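Local coordinates for putative lipoprotein (PDB 4Q1Z) that is of unknown function but belongs to the DUF4876 family, as a two-domain, putative lipoprotein of a Bacteroides species, at residues N23-F34 with Y62-T73. Residues are numbered along the deposited sequence; the frame is centred on the assembly and turned at random.
Sequences NISTLKDLTVKF and YSVTVSGTAIDT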
ATOM      1  N   ASN A  23       4.831  17.566  16.414  1.00 68.09           N
ATOM      2  CA  ASN A  23       5.365  18.392  15.322  1.00 67.55           C
ATOM      3  C   ASN A  23       4.396  18.500  14.148  1.00 71.83           C
ATOM      4  O   ASN A  23       4.805  18.300  13.000  1.00 71.16           O
ATOM      5  CB  ASN A  23       6.719  17.839  14.841  1.00 64.53           C
ATOM      6  CG  ASN A  23       7.759  17.705  15.923  1.00 78.84           C
ATOM      7  OD1 ASN A  23       8.170  18.686  16.548  1.00 77.16           O
ATOM      8  ND2 ASN A  23       8.228  16.487  16.151  1.00 64.56           N
ATOM      9  N   ILE A  24       3.117  18.813  14.434  1.00 68.56           N
ATOM     10  CA  ILE A  24       2.071  18.934  13.414  1.00 68.36           C
ATOM     11  C   ILE A  24       2.397  20.087  12.449  1.00 76.70           C
ATOM     12  O   ILE A  24       2.724  21.190  12.895  1.00 78.60           O
ATOM     13  CB  ILE A  24       0.680  19.111  14.081  1.00 71.17           C
ATOM     14  CG1 ILE A  24       0.310  17.869  14.907  1.00 69.85           C
ATOM     15  CG2 ILE A  24      -0.432  19.475  13.054  1.00 71.26           C
ATOM     16  CD1 ILE A  24      -0.666  18.157  15.937  1.00 75.57           C
ATOM     17  N   SER A  25       2.313  19.816  11.136  1.00 73.49           N
ATOM     18  CA  SER A  25       2.567  20.795  10.077  1.00 74.13           C
ATOM     19  C   SER A  25       1.245  21.325   9.480  1.00 79.06           C
ATOM     20  O   SER A  25       1.152  22.507   9.140  1.00 80.95           O
ATOM     21  CB  SER A  25       3.427  20.169   8.983  1.00 76.37           C
ATOM     22  OG  SER A  25       4.300  21.117   8.393  1.00 88.12           O
ATOM     23  N   THR A  26       0.235  20.443   9.346  1.00 73.30           N
ATOM     24  CA  THR A  26      -1.082  20.737   8.768  1.00 72.04           C
ATOM     25  C   THR A  26      -2.187  20.000   9.497  1.00 72.10           C
ATOM     26  O   THR A  26      -1.984  18.864   9.931  1.00 70.76           O
ATOM     27  CB  THR A  26      -1.142  20.282   7.269  1.00 80.12           C
ATOM     28  OG1 THR A  26       0.130  20.372   6.629  1.00 84.05           O
ATOM     29  CG2 THR A  26      -2.202  21.016   6.456  1.00 76.92           C
ATOM     30  N   LEU A  27      -3.378  20.620   9.564  1.00 67.06           N
ATOM     31  CA  LEU A  27      -4.604  19.998  10.045  1.00 65.27           C
ATOM     32  C   LEU A  27      -5.568  19.968   8.835  1.00 72.28           C
ATOM     33  O   LEU A  27      -6.205  20.981   8.490  1.00 72.89           O
ATOM     34  CB  LEU A  27      -5.183  20.692  11.286  1.00 64.84           C
ATOM     35  CG  LEU A  27      -4.360  20.592  12.557  1.00 66.09           C
ATOM     36  CD1 LEU A  27      -4.902  21.506  13.599  1.00 66.85           C
ATOM     37  CD2 LEU A  27      -4.301  19.174  13.077  1.00 62.04           C
ATOM     38  N   LYS A  28      -5.575  18.807   8.133  1.00 68.60           N
ATOM     39  CA  LYS A  28      -6.326  18.543   6.893  1.00 67.97           C
ATOM     40  C   LYS A  28      -7.708  17.885   7.148  1.00 71.46           C
ATOM     41  O   LYS A  28      -7.802  16.884   7.864  1.00 70.04           O
ATOM     42  CB  LYS A  28      -5.465  17.648   5.988  1.00 68.59           C
ATOM     43  CG  LYS A  28      -6.141  17.205   4.703  1.00 81.81           C
ATOM     44  CD  LYS A  28      -5.304  16.179   3.936  1.00 82.32           C
ATOM     45  CE  LYS A  28      -6.099  15.528   2.827  1.00 89.24           C
ATOM     46  NZ  LYS A  28      -6.627  16.510   1.837  1.00 92.57           N
ATOM     47  N   ASP A  29      -8.773  18.464   6.545  1.00 68.88           N
ATOM     48  CA  ASP A  29     -10.175  17.995   6.587  1.00 69.16           C
ATOM     49  C   ASP A  29     -10.684  17.732   8.055  1.00 70.26           C
ATOM     50  O   ASP A  29     -11.574  16.891   8.294  1.00 68.70           O
ATOM     51  CB  ASP A  29     -10.338  16.732   5.683  1.00 71.21           C
ATOM     52  CG  ASP A  29      -9.829  16.850   4.234  1.00 84.54           C
ATOM     53  OD1 ASP A  29     -10.010  17.939   3.618  1.00 86.26           O
ATOM     54  OD2 ASP A  29      -9.305  15.836   3.699  1.00 88.91           O
ATOM     55  N   LEU A  30     -10.158  18.535   9.014  1.00 65.42           N
ATOM     56  CA  LEU A  30     -10.458  18.428  10.436  1.00 64.27           C
ATOM     57  C   LEU A  30     -11.768  19.142  10.779  1.00 68.21           C
ATOM     58  O   LEU A  30     -11.965  20.311  10.440  1.00 69.77           O
ATOM     59  CB  LEU A  30      -9.267  18.968  11.276  1.00 63.99           C
ATOM     60  CG  LEU A  30      -9.306  18.803  12.802  1.00 68.01           C
ATOM     61  CD1 LEU A  30      -9.303  17.349  13.197  1.00 67.61           C
ATOM     62  CD2 LEU A  30      -8.133  19.489  13.447  1.00 67.84           C
ATOM     63  N   THR A  31     -12.658  18.425  11.475  1.00 63.30           N
ATOM     64  CA  THR A  31     -13.957  18.935  11.884  1.00 63.81           C
ATOM     65  C   THR A  31     -14.287  18.643  13.349  1.00 69.52           C
ATOM     66  O   THR A  31     -13.803  17.679  13.950  1.00 67.70           O
ATOM     67  CB  THR A  31     -15.064  18.351  11.000  1.00 68.83           C
ATOM     68  OG1 THR A  31     -14.886  16.931  10.877  1.00 73.99           O
ATOM     69  CG2 THR A  31     -15.152  19.031   9.625  1.00 61.90           C
ATOM     70  N   VAL A  32     -15.136  19.504  13.902  1.00 69.35           N
ATOM     71  CA  VAL A  32     -15.709  19.403  15.228  1.00 70.96           C
ATOM     72  C   VAL A  32     -17.212  19.373  15.013  1.00 78.38           C
ATOM     73  O   VAL A  32     -17.790  20.372  14.599  1.00 79.39           O
ATOM     74  CB  VAL A  32     -15.242  20.515  16.211  1.00 75.44           C
ATOM     75  CG1 VAL A  32     -16.036  20.468  17.504  1.00 75.80           C
ATOM     76  CG2 VAL A  32     -13.762  20.364  16.521  1.00 74.41           C
ATOM     77  N   LYS A  33     -17.816  18.195  15.199  1.00 76.89           N
ATOM     78  CA  LYS A  33     -19.254  17.959  15.080  1.00 78.66           C
ATOM     79  C   LYS A  33     -19.888  18.008  16.486  1.00 86.19           C
ATOM     80  O   LYS A  33     -19.298  17.481  17.436  1.00 85.27           O
ATOM     81  CB  LYS A  33     -19.548  16.597  14.395  1.00 79.60           C
ATOM     82  CG  LYS A  33     -19.227  16.500  12.899  1.00 84.66           C
ATOM     83  CD  LYS A  33     -19.287  15.036  12.389  1.00 96.70           C
ATOM     84  CE  LYS A  33     -18.901  14.861  10.922  1.00107.45           C
ATOM     85  NZ  LYS A  33     -18.368  13.494  10.606  1.00110.14           N
ATOM     86  N   PHE A  34     -21.063  18.667  16.616  1.00 85.79           N
ATOM     87  CA  PHE A  34     -21.856  18.761  17.853  1.00 87.29           C
ATOM     88  C   PHE A  34     -23.238  18.131  17.620  1.00 97.65           C
ATOM     89  O   PHE A  34     -24.132  18.828  17.138  1.00 98.65           O
ATOM     90  CB  PHE A  34     -22.016  20.221  18.304  1.00 89.25           C
ATOM     91  CG  PHE A  34     -20.796  20.938  18.821  1.00 88.80           C
ATOM     92  CD1 PHE A  34     -19.855  21.460  17.944  1.00 90.29           C
ATOM     93  CD2 PHE A  34     -20.651  21.203  20.175  1.00 90.09           C
ATOM     94  CE1 PHE A  34     -18.766  22.195  18.421  1.00 90.47           C
ATOM     95  CE2 PHE A  34     -19.553  21.923  20.652  1.00 92.05           C
ATOM     96  CZ  PHE A  34     -18.611  22.402  19.775  1.00 89.40           C
ATOM     97  N   TYR A  62     -24.440  18.071  24.523  1.00111.33           N
ATOM     98  CA  TYR A  62     -24.111  17.509  23.208  1.00108.76           C
ATOM     99  C   TYR A  62     -22.999  16.484  23.279  1.00107.52           C
ATOM    100  O   TYR A  62     -22.161  16.545  24.178  1.00106.52           O
ATOM    101  CB  TYR A  62     -23.654  18.629  22.248  1.00109.86           C
ATOM    102  CG  TYR A  62     -24.701  19.655  21.869  1.00114.15           C
ATOM    103  CD1 TYR A  62     -24.869  20.816  22.619  1.00117.94           C
ATOM    104  CD2 TYR A  62     -25.444  19.521  20.700  1.00115.34           C
ATOM    105  CE1 TYR A  62     -25.805  21.785  22.254  1.00120.86           C
ATOM    106  CE2 TYR A  62     -26.383  20.482  20.325  1.00118.20           C
ATOM    107  CZ  TYR A  62     -26.557  21.616  21.103  1.00126.96           C
ATOM    108  OH  TYR A  62     -27.467  22.576  20.733  1.00128.02           O
ATOM    109  N   SER A  63     -22.955  15.577  22.292  1.00101.16           N
ATOM    110  CA  SER A  63     -21.859  14.622  22.119  1.00 98.17           C
ATOM    111  C   SER A  63     -20.953  15.226  21.029  1.00 97.30           C
ATOM    112  O   SER A  63     -21.357  15.343  19.868  1.00 96.37           O
ATOM    113  CB  SER A  63     -22.370  13.222  21.777  1.00101.16           C
ATOM    114  OG  SER A  63     -22.010  12.289  22.783  1.00107.62           O
ATOM    115  N   VAL A  64     -19.782  15.721  21.448  1.00 90.28           N
ATOM    116  CA  VAL A  64     -18.840  16.427  20.583  1.00 87.68           C
ATOM    117  C   VAL A  64     -17.782  15.454  20.066  1.00 87.55           C
ATOM    118  O   VAL A  64     -17.171  14.734  20.855  1.00 86.85           O
ATOM    119  CB  VAL A  64     -18.221  17.635  21.334  1.00 91.49           C
ATOM    120  CG1 VAL A  64     -17.359  18.486  20.410  1.00 90.37           C
ATOM    121  CG2 VAL A  64     -19.309  18.481  21.987  1.00 92.95           C
ATOM    122  N   THR A  65     -17.595  15.417  18.732  1.00 80.63           N
ATOM    123  CA  THR A  65     -16.628  14.527  18.073  1.00 76.68           C
ATOM    124  C   THR A  65     -15.684  15.318  17.166  1.00 73.85           C
ATOM    125  O   THR A  65     -16.113  16.247  16.467  1.00 73.65           O
ATOM    126  CB  THR A  65     -17.344  13.420  17.286  1.00 85.77           C
ATOM    127  OG1 THR A  65     -18.436  13.998  16.582  1.00 94.64           O
ATOM    128  CG2 THR A  65     -17.879  12.323  18.178  1.00 83.53           C
ATOM    129  N   VAL A  66     -14.392  14.943  17.207  1.00 64.59           N
ATOM    130  CA  VAL A  66     -13.290  15.514  16.429  1.00 62.01           C
ATOM    131  C   VAL A  66     -12.763  14.434  15.505  1.00 63.59           C
ATOM    132  O   VAL A  66     -12.573  13.309  15.949  1.00 61.70           O
ATOM    133  CB  VAL A  66     -12.158  16.098  17.323  1.00 64.93           C
ATOM    134  CG1 VAL A  66     -11.048  16.734  16.485  1.00 63.68           C
ATOM    135  CG2 VAL A  66     -12.702  17.092  18.342  1.00 65.86           C
ATOM    136  N   SER A  67     -12.587  14.760  14.209  1.00 61.06           N
ATOM    137  CA  SER A  67     -12.070  13.852  13.178  1.00 59.80           C
ATOM    138  C   SER A  67     -11.443  14.633  12.023  1.00 62.01           C
ATOM    139  O   SER A  67     -11.974  15.652  11.571  1.00 62.57           O
ATOM    140  CB  SER A  67     -13.162  12.927  12.653  1.00 64.87           C
ATOM    141  OG  SER A  67     -12.632  11.959  11.762  1.00 75.97           O
ATOM    142  N   GLY A  68     -10.315  14.128  11.557  1.00 55.86           N
ATOM    143  CA  GLY A  68      -9.544  14.734  10.485  1.00 54.38           C
ATOM    144  C   GLY A  68      -8.174  14.120  10.385  1.00 57.28           C
ATOM    145  O   GLY A  68      -7.926  13.049  10.955  1.00 55.66           O
ATOM    146  N   THR A  69      -7.271  14.814   9.685  1.00 56.90           N
ATOM    147  CA  THR A  69      -5.915  14.335   9.414  1.00 57.45           C
ATOM    148  C   THR A  69      -4.868  15.386   9.786  1.00 65.43           C
ATOM    149  O   THR A  69      -5.030  16.569   9.495  1.00 67.50           O
ATOM    150  CB  THR A  69      -5.808  13.874   7.921  1.00 62.64           C
ATOM    151  OG1 THR A  69      -6.491  12.632   7.796  1.00 64.29           O
ATOM    152  CG2 THR A  69      -4.375  13.656   7.437  1.00 57.25           C
ATOM    153  N   ALA A  70      -3.783  14.926  10.422  1.00 62.47           N
ATOM    154  CA  ALA A  70      -2.633  15.748  10.745  1.00 62.63           C
ATOM    155  C   ALA A  70      -1.433  15.222   9.978  1.00 67.57           C
ATOM    156  O   ALA A  70      -1.269  14.008   9.846  1.00 66.19           O
ATOM    157  CB  ALA A  70      -2.371  15.739  12.236  1.00 63.50           C
ATOM    158  N   ILE A  71      -0.642  16.134   9.409  1.00 65.97           N
ATOM    159  CA  ILE A  71       0.592  15.814   8.693  1.00 65.51           C
ATOM    160  C   ILE A  71       1.719  16.435   9.513  1.00 70.05           C
ATOM    161  O   ILE A  71       1.629  17.616   9.836  1.00 70.97           O
ATOM    162  CB  ILE A  71       0.569  16.276   7.203  1.00 69.11           C
ATOM    163  CG1 ILE A  71      -0.453  15.460   6.387  1.00 69.38           C
ATOM    164  CG2 ILE A  71       1.957  16.138   6.552  1.00 69.58           C
ATOM    165  CD1 ILE A  71      -1.802  16.077   6.278  1.00 82.36           C
ATOM    166  N   ASP A  72       2.732  15.647   9.917  1.00 65.77           N
ATOM    167  CA  ASP A  72       3.810  16.205  10.727  1.00 66.48           C
ATOM    168  C   ASP A  72       4.913  16.805   9.826  1.00 73.29           C
ATOM    169  O   ASP A  72       4.768  16.815   8.597  1.00 73.08           O
ATOM    170  CB  ASP A  72       4.344  15.217  11.799  1.00 67.48           C
ATOM    171  CG  ASP A  72       5.267  14.058  11.436  1.00 75.34           C
ATOM    172  OD1 ASP A  72       5.628  13.923  10.249  1.00 73.11           O
ATOM    173  OD2 ASP A  72       5.652  13.300  12.356  1.00 84.09           O
ATOM    174  N   THR A  73       5.972  17.372  10.444  1.00 71.56           N
ATOM    175  CA  THR A  73       7.064  18.056   9.740  1.00 72.19           C
ATOM    176  C   THR A  73       7.869  17.127   8.829  1.00 77.73           C
ATOM    177  O   THR A  73       8.546  17.625   7.926  1.00 79.10           O
ATOM    178  CB  THR A  73       7.982  18.759  10.728  1.00 76.52           C
ATOM    179  OG1 THR A  73       8.305  17.875  11.804  1.00 72.30           O
ATOM    180  CG2 THR A  73       7.377  20.047  11.257  1.00 76.24           C
TER
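Ser67 O takes two bonds from Thr31: the backbone Thr31 N lies 2.9 Å from Ser67 O, and Thr31 OG1 reaches the same oxygen at 3.3 Å from the opposite face of the carbonyl plane. The hydroxyl can do this because chi1 of 47° sets OG1 between the backbone N and the carbonyl carbon. With a valine in its place, Ser67 O would probably lose this second donor and keep the backbone bond alone. Ser67 OG turns elsewhere, to Glu362 and Tyr79. Further along, Ile71 O also accepts twice, from Ser25 N at 2.6 Å and from Thr26 N, both in its carbonyl plane; this is a classic beta bulge. A second register shift falls between Lys28 and Thr31, where the chain bends at Asp29 and Leu30 CA comes to 3.8 Å from Gly68 CA, too near for a CB on the glycine. On the buried face, Val64 CG1 sits over the centre of the Phe34 ring, 4.1 Å from its centroid, and Val32 CG2 lies 3.9 Å from Val66 CG2. Strand 11-19 meets Phe34 and Val66 there. The whole is a twice-bulged antiparallel strand pair within the mixed sheet of the N-terminal beta domain.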